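OsmC family peroxiredoxin (Aquifex aeolicus, PDB 2E8E) is uncharacterised but, as an OsmC-family protein, probably reduces peroxides with a pair of redox-active cysteine thiols. Local coordinates at residues S46-D49 with V50-L54; V102-T106 with E107-S111. All blocks are in the same frame, centred on the assembly; numbering follows the deposited sequence.

Interaction 1: residues S46-D49 with V50-L54; sequences SGVD and VYHIL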
ATOM      1  N   SER A  46     -10.902  -0.225   0.762  1.00 16.09           N
ATOM      2  CA  SER A  46     -12.155  -0.966   0.937  1.00 18.17           C
ATOM      3  C   SER A  46     -13.081  -0.252   1.918  1.00 19.27           C
ATOM      4  O   SER A  46     -14.299  -0.192   1.709  1.00 18.97           O
ATOM      5  CB  SER A  46     -11.866  -2.382   1.444  1.00 18.49           C
ATOM      6  OG  SER A  46     -13.069  -3.138   1.556  1.00 20.42           O
ATOM      7  N   GLY A  47     -12.497   0.286   2.986  1.00 18.06           N
ATOM      8  CA  GLY A  47     -13.277   0.991   3.991  1.00 18.77           C
ATOM      9  C   GLY A  47     -14.044   2.167   3.414  1.00 19.97           C
ATOM     10  O   GLY A  47     -15.164   2.458   3.834  1.00 20.91           O
ATOM     11  N   VAL A  48     -13.434   2.858   2.459  1.00 19.96           N
ATOM     12  CA  VAL A  48     -14.086   3.990   1.815  1.00 20.08           C
ATOM     13  C   VAL A  48     -15.341   3.490   1.092  1.00 19.80           C
ATOM     14  O   VAL A  48     -16.395   4.124   1.153  1.00 19.41           O
ATOM     15  CB  VAL A  48     -13.131   4.675   0.808  1.00 20.72           C
ATOM     16  CG1 VAL A  48     -13.885   5.698  -0.032  1.00 20.48           C
ATOM     17  CG2 VAL A  48     -11.997   5.357   1.565  1.00 21.66           C
ATOM     18  N   ASP A  49     -15.223   2.343   0.424  1.00 20.30           N
ATOM     19  CA  ASP A  49     -16.357   1.757  -0.297  1.00 18.73           C
ATOM     20  C   ASP A  49     -17.466   1.382   0.678  1.00 19.17           C
ATOM     21  O   ASP A  49     -18.641   1.689   0.462  1.00 21.24           O
ATOM     22  CB  ASP A  49     -15.965   0.470  -1.033  1.00 19.25           C
ATOM     23  CG  ASP A  49     -14.912   0.680  -2.104  1.00 20.81           C
ATOM     24  OD1 ASP A  49     -14.903   1.738  -2.768  1.00 22.59           O
ATOM     25  OD2 ASP A  49     -14.103  -0.251  -2.298  1.00 24.14           O
ATOM     26  N   VAL A  50     -17.084   0.685   1.743  1.00 19.31           N
ATOM     27  CA  VAL A  50     -18.049   0.239   2.736  1.00 21.60           C
ATOM     28  C   VAL A  50     -18.774   1.419   3.370  1.00 22.80           C
ATOM     29  O   VAL A  50     -19.992   1.380   3.553  1.00 24.28           O
ATOM     30  CB  VAL A  50     -17.358  -0.622   3.816  1.00 19.32           C
ATOM     31  CG1 VAL A  50     -18.337  -0.959   4.935  1.00 19.81           C
ATOM     32  CG2 VAL A  50     -16.832  -1.902   3.179  1.00 19.38           C
ATOM     33  N   TYR A  51     -18.033   2.475   3.686  1.00 23.13           N
ATOM     34  CA  TYR A  51     -18.641   3.655   4.290  1.00 24.46           C
ATOM     35  C   TYR A  51     -19.716   4.232   3.374  1.00 24.51           C
ATOM     36  O   TYR A  51     -20.855   4.452   3.797  1.00 25.12           O
ATOM     37  CB  TYR A  51     -17.583   4.727   4.556  1.00 24.42           C
ATOM     38  CG  TYR A  51     -18.145   5.982   5.183  1.00 25.61           C
ATOM     39  CD1 TYR A  51     -18.256   6.106   6.567  1.00 25.56           C
ATOM     40  CD2 TYR A  51     -18.587   7.040   4.387  1.00 26.46           C
ATOM     41  CE1 TYR A  51     -18.794   7.261   7.146  1.00 29.93           C
ATOM     42  CE2 TYR A  51     -19.126   8.195   4.952  1.00 29.55           C
ATOM     43  CZ  TYR A  51     -19.226   8.299   6.330  1.00 29.84           C
ATOM     44  OH  TYR A  51     -19.759   9.444   6.885  1.00 31.86           O
ATOM     45  N   HIS A  52     -19.348   4.476   2.121  1.00 23.33           N
ATOM     46  CA  HIS A  52     -20.276   5.039   1.146  1.00 26.15           C
ATOM     47  C   HIS A  52     -21.494   4.166   0.881  1.00 25.09           C
ATOM     48  O   HIS A  52     -22.605   4.674   0.755  1.00 24.25           O
ATOM     49  CB  HIS A  52     -19.557   5.316  -0.173  1.00 28.59           C
ATOM     50  CG  HIS A  52     -18.587   6.452  -0.101  1.00 32.79           C
ATOM     51  ND1 HIS A  52     -18.922   7.678   0.431  1.00 35.37           N
ATOM     52  CD2 HIS A  52     -17.300   6.556  -0.505  1.00 35.35           C
ATOM     53  CE1 HIS A  52     -17.882   8.489   0.353  1.00 36.67           C
ATOM     54  NE2 HIS A  52     -16.885   7.833  -0.212  1.00 35.86           N
ATOM     55  N   ILE A  53     -21.288   2.856   0.796  1.00 23.88           N
ATOM     56  CA  ILE A  53     -22.392   1.939   0.539  1.00 24.47           C
ATOM     57  C   ILE A  53     -23.338   1.869   1.736  1.00 25.05           C
ATOM     58  O   ILE A  53     -24.558   1.935   1.569  1.00 26.68           O
ATOM     59  CB  ILE A  53     -21.870   0.533   0.187  1.00 23.54           C
ATOM     60  CG1 ILE A  53     -21.135   0.589  -1.158  1.00 24.26           C
ATOM     61  CG2 ILE A  53     -23.027  -0.462   0.126  1.00 23.50           C
ATOM     62  CD1 ILE A  53     -20.377  -0.679  -1.515  1.00 24.30           C
ATOM     63  N   LEU A  54     -22.783   1.746   2.938  1.00 23.51           N
ATOM     64  CA  LEU A  54     -23.607   1.695   4.141  1.00 26.45           C
ATOM     65  C   LEU A  54     -24.442   2.967   4.246  1.00 27.01           C
ATOM     66  O   LEU A  54     -25.611   2.927   4.640  1.00 26.58           O
ATOM     67  CB  LEU A  54     -22.735   1.549   5.391  1.00 25.00           C
ATOM     68  CG  LEU A  54     -22.080   0.185   5.612  1.00 23.20           C
ATOM     69  CD1 LEU A  54     -21.314   0.190   6.926  1.00 23.05           C
ATOM     70  CD2 LEU A  54     -23.145  -0.899   5.630  1.00 24.49           C
TER

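Interaction 2: residues V102-T106 with E107-S111; sequences VKLST and EKYCS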
ATOM      1  N   VAL A 102     -19.594  -5.077   1.952  1.00 20.82           N
ATOM      2  CA  VAL A 102     -18.328  -5.798   1.914  1.00 21.38           C
ATOM      3  C   VAL A 102     -18.140  -6.555   0.601  1.00 22.14           C
ATOM      4  O   VAL A 102     -17.046  -6.557   0.029  1.00 21.21           O
ATOM      5  CB  VAL A 102     -18.220  -6.781   3.100  1.00 21.03           C
ATOM      6  CG1 VAL A 102     -17.003  -7.676   2.935  1.00 21.71           C
ATOM      7  CG2 VAL A 102     -18.115  -5.998   4.406  1.00 22.08           C
ATOM      8  N   LYS A 103     -19.201  -7.189   0.111  1.00 21.44           N
ATOM      9  CA  LYS A 103     -19.094  -7.924  -1.144  1.00 22.98           C
ATOM     10  C   LYS A 103     -18.900  -7.003  -2.344  1.00 22.29           C
ATOM     11  O   LYS A 103     -18.076  -7.281  -3.217  1.00 22.03           O
ATOM     12  CB  LYS A 103     -20.320  -8.817  -1.351  1.00 24.40           C
ATOM     13  CG  LYS A 103     -20.380  -9.962  -0.355  1.00 27.33           C
ATOM     14  CD  LYS A 103     -21.502 -10.927  -0.677  1.00 32.08           C
ATOM     15  CE  LYS A 103     -21.537 -12.063   0.328  1.00 33.72           C
ATOM     16  NZ  LYS A 103     -20.214 -12.738   0.435  1.00 33.96           N
ATOM     17  N   LEU A 104     -19.646  -5.903  -2.390  1.00 21.09           N
ATOM     18  CA  LEU A 104     -19.505  -4.965  -3.495  1.00 21.20           C
ATOM     19  C   LEU A 104     -18.099  -4.379  -3.511  1.00 20.88           C
ATOM     20  O   LEU A 104     -17.510  -4.187  -4.572  1.00 20.91           O
ATOM     21  CB  LEU A 104     -20.527  -3.836  -3.383  1.00 21.82           C
ATOM     22  CG  LEU A 104     -21.942  -4.204  -3.832  1.00 24.36           C
ATOM     23  CD1 LEU A 104     -22.886  -3.043  -3.546  1.00 25.51           C
ATOM     24  CD2 LEU A 104     -21.930  -4.539  -5.320  1.00 25.87           C
ATOM     25  N   SER A 105     -17.564  -4.094  -2.330  1.00 21.25           N
ATOM     26  CA  SER A 105     -16.224  -3.536  -2.242  1.00 21.20           C
ATOM     27  C   SER A 105     -15.168  -4.538  -2.698  1.00 22.34           C
ATOM     28  O   SER A 105     -14.401  -4.269  -3.624  1.00 22.60           O
ATOM     29  CB  SER A 105     -15.923  -3.097  -0.807  1.00 21.32           C
ATOM     30  OG  SER A 105     -14.592  -2.612  -0.701  1.00 19.77           O
ATOM     31  N   THR A 106     -15.142  -5.701  -2.057  1.00 22.29           N
ATOM     32  CA  THR A 106     -14.153  -6.723  -2.377  1.00 23.09           C
ATOM     33  C   THR A 106     -14.280  -7.348  -3.762  1.00 25.25           C
ATOM     34  O   THR A 106     -13.293  -7.829  -4.318  1.00 26.32           O
ATOM     35  CB  THR A 106     -14.172  -7.861  -1.327  1.00 23.95           C
ATOM     36  OG1 THR A 106     -15.470  -8.466  -1.290  1.00 25.10           O
ATOM     37  CG2 THR A 106     -13.828  -7.317   0.049  1.00 24.83           C
ATOM     38  N   GLU A 107     -15.479  -7.333  -4.332  1.00 24.58           N
ATOM     39  CA  GLU A 107     -15.671  -7.938  -5.643  1.00 27.79           C
ATOM     40  C   GLU A 107     -15.773  -6.973  -6.819  1.00 27.17           C
ATOM     41  O   GLU A 107     -15.673  -7.398  -7.971  1.00 30.44           O
ATOM     42  CB  GLU A 107     -16.904  -8.851  -5.613  1.00 28.27           C
ATOM     43  CG  GLU A 107     -16.720 -10.080  -4.734  1.00 32.29           C
ATOM     44  CD  GLU A 107     -17.985 -10.910  -4.595  1.00 35.46           C
ATOM     45  OE1 GLU A 107     -18.565 -11.296  -5.629  1.00 38.08           O
ATOM     46  OE2 GLU A 107     -18.393 -11.179  -3.447  1.00 38.56           O
ATOM     47  N   LYS A 108     -15.951  -5.682  -6.554  1.00 25.10           N
ATOM     48  CA  LYS A 108     -16.081  -4.737  -7.658  1.00 24.26           C
ATOM     49  C   LYS A 108     -15.408  -3.373  -7.538  1.00 22.53           C
ATOM     50  O   LYS A 108     -14.778  -2.907  -8.485  1.00 24.23           O
ATOM     51  CB  LYS A 108     -17.565  -4.516  -7.974  1.00 25.35           C
ATOM     52  CG  LYS A 108     -17.823  -3.452  -9.028  1.00 28.57           C
ATOM     53  CD  LYS A 108     -19.294  -3.374  -9.413  1.00 31.94           C
ATOM     54  CE  LYS A 108     -19.513  -2.365 -10.531  1.00 35.14           C
ATOM     55  NZ  LYS A 108     -20.937  -2.321 -10.978  1.00 36.67           N
ATOM     56  N   TYR A 109     -15.535  -2.733  -6.382  1.00 21.07           N
ATOM     57  CA  TYR A 109     -14.986  -1.394  -6.211  1.00 21.15           C
ATOM     58  C   TYR A 109     -13.566  -1.202  -5.689  1.00 20.77           C
ATOM     59  O   TYR A 109     -12.883  -0.270  -6.106  1.00 21.49           O
ATOM     60  CB  TYR A 109     -15.933  -0.579  -5.334  1.00 22.49           C
ATOM     61  CG  TYR A 109     -17.282  -0.342  -5.974  1.00 25.14           C
ATOM     62  CD1 TYR A 109     -17.413   0.507  -7.068  1.00 26.58           C
ATOM     63  CD2 TYR A 109     -18.423  -0.984  -5.496  1.00 27.62           C
ATOM     64  CE1 TYR A 109     -18.650   0.714  -7.674  1.00 30.03           C
ATOM     65  CE2 TYR A 109     -19.663  -0.786  -6.094  1.00 30.32           C
ATOM     66  CZ  TYR A 109     -19.767   0.064  -7.181  1.00 30.40           C
ATOM     67  OH  TYR A 109     -20.989   0.264  -7.778  1.00 32.29           O
ATOM     68  N   CYS A 110     -13.119  -2.064  -4.785  1.00 18.50           N
ATOM     69  CA  CYS A 110     -11.792  -1.888  -4.202  1.00 18.03           C
ATOM     70  C   CYS A 110     -10.638  -2.094  -5.175  1.00 18.12           C
ATOM     71  O   CYS A 110     -10.285  -3.228  -5.511  1.00 18.78           O
ATOM     72  CB  CYS A 110     -11.619  -2.812  -3.002  1.00 16.42           C
ATOM     73  SG  CYS A 110     -10.165  -2.379  -2.014  1.00 17.71           S
ATOM     74  N   SER A 111     -10.035  -0.986  -5.602  1.00 16.89           N
ATOM     75  CA  SER A 111      -8.929  -1.030  -6.552  1.00 18.62           C
ATOM     76  C   SER A 111      -7.664  -1.688  -6.005  1.00 18.26           C
ATOM     77  O   SER A 111      -7.055  -2.520  -6.679  1.00 17.72           O
ATOM     78  CB  SER A 111      -8.592   0.386  -7.036  1.00 20.67           C
ATOM     79  OG  SER A 111      -9.686   0.961  -7.734  1.00 21.75           O
TER
HETATM   80  O   HOH W   1     -11.701  -5.703  -5.590  1.00 29.01           O

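Interaction 1: residues S46-D49 with V50-L54
Val50, Tyr51, His52 and Ile53 each give their backbone N-H to the carbonyl oxygen four residues back, on Ser46, Gly47, Val48 and Asp49, in an unbroken run of alpha-helical bonds, of which His52 N to Val48 O is the longest at 3.1 Å. The side chains then sort themselves by face. Val48 and His52, one turn apart, run side by side in the same direction: methyl CG1 of Val48 lies 3.6 Å from CD2 of His52. With CG of His52 opposite its own carbonyl carbon (chi1 -70°), the ring swings back along the helix, and CD2 comes within 3.1 Å of Val48 O, which the ring meets obliquely. A compact branched residue suits this place, for Val48 packs both on the imidazole and on Gly28 of the second subunit, while His52 NE2 makes a weak hydrogen bond to Glu29 of that subunit. Ile53 folds back likewise, its CG1 3.2 Å from Asp49 O, and its side chain packs on Ala101 and Leu104. CG2 of Val50 reaches 3.4 Å from Ser46 O on the buried side. The polar ends of Ser46 and Asp49 find their partners outside the two segments, in Tyr87 and Ser105. These are two successive turns of the long central helix 34-56 of the OsmC fold, set between helix 95-109 of its own chain and the partner subunit.

Interaction 2: residues V102-T106 with E107-S111
Leu104 and Ser105 offer their carbonyls to the last turn of helix 95-109, where the bonding pattern widens. Glu107 N still bonds to Lys103 O at 2.8 Å, but Leu104 O takes two donors: Tyr109 N lies in the carbonyl plane at 3.0 Å, while Lys108 N sits above that plane and makes a more bent bond (N-H...O 131°). Cys110 N then reaches Ser105 O at 2.8 Å, again five residues back. This is a pi-type turn closing the helix just before Cys110, which occupies the N-cap position of helix 111-116 with its thiol directed at a backbone N there. Thr106 OG1, held between its backbone N and carbonyl carbon (chi1 60°), donates to Val102 O at 2.8 Å, on the opposite face of that carbonyl from Thr106 N, so a buried hydroxyl is satisfied within its own helix. With a valine here the hydroxyl is gone, and Val102 O would probably keep just the backbone donor of the two, the side chain losing its tie to the previous turn. Thr106 O, near the helix end, accepts from a water that also donates to Cys110 O, and from Lys117. At the exposed edge Lys103 and Glu107 run alongside each other, OE2 of Glu107 lying 3.7 Å from CB of Lys103; their charged ends stay 4.6 Å apart (Lys103 NZ to Glu107 OE2), beyond a salt bridge. CB of Leu104 packs 4.1 Å from CD2 of Tyr109.

Overall arrangement
Interactions 1 and 2 lie on neighbouring helices, their centres 9 Å apart, and meet through a small polar network. Ser105 OG is 2.8 Å from Ser46 OG and 2.9 Å from Asp49 OD2, both probable hydrogen bonds, so one short hydroxyl, flanked by a serine and an aspartate, ties the two helices together. Beside it, Asp49 OD2 packs 3.6 Å from Tyr109 CB. Cys110 touches Cys45, which directly precedes 46-49; these cysteines form a disulfide in another structure of this protein but not in this reduced one, consistent with an OsmC redox pair. The bound dithiothreitol lies beside Glu5, Thr20 and Ser21, which belong to neither interaction. Both interactions also touch the second subunit.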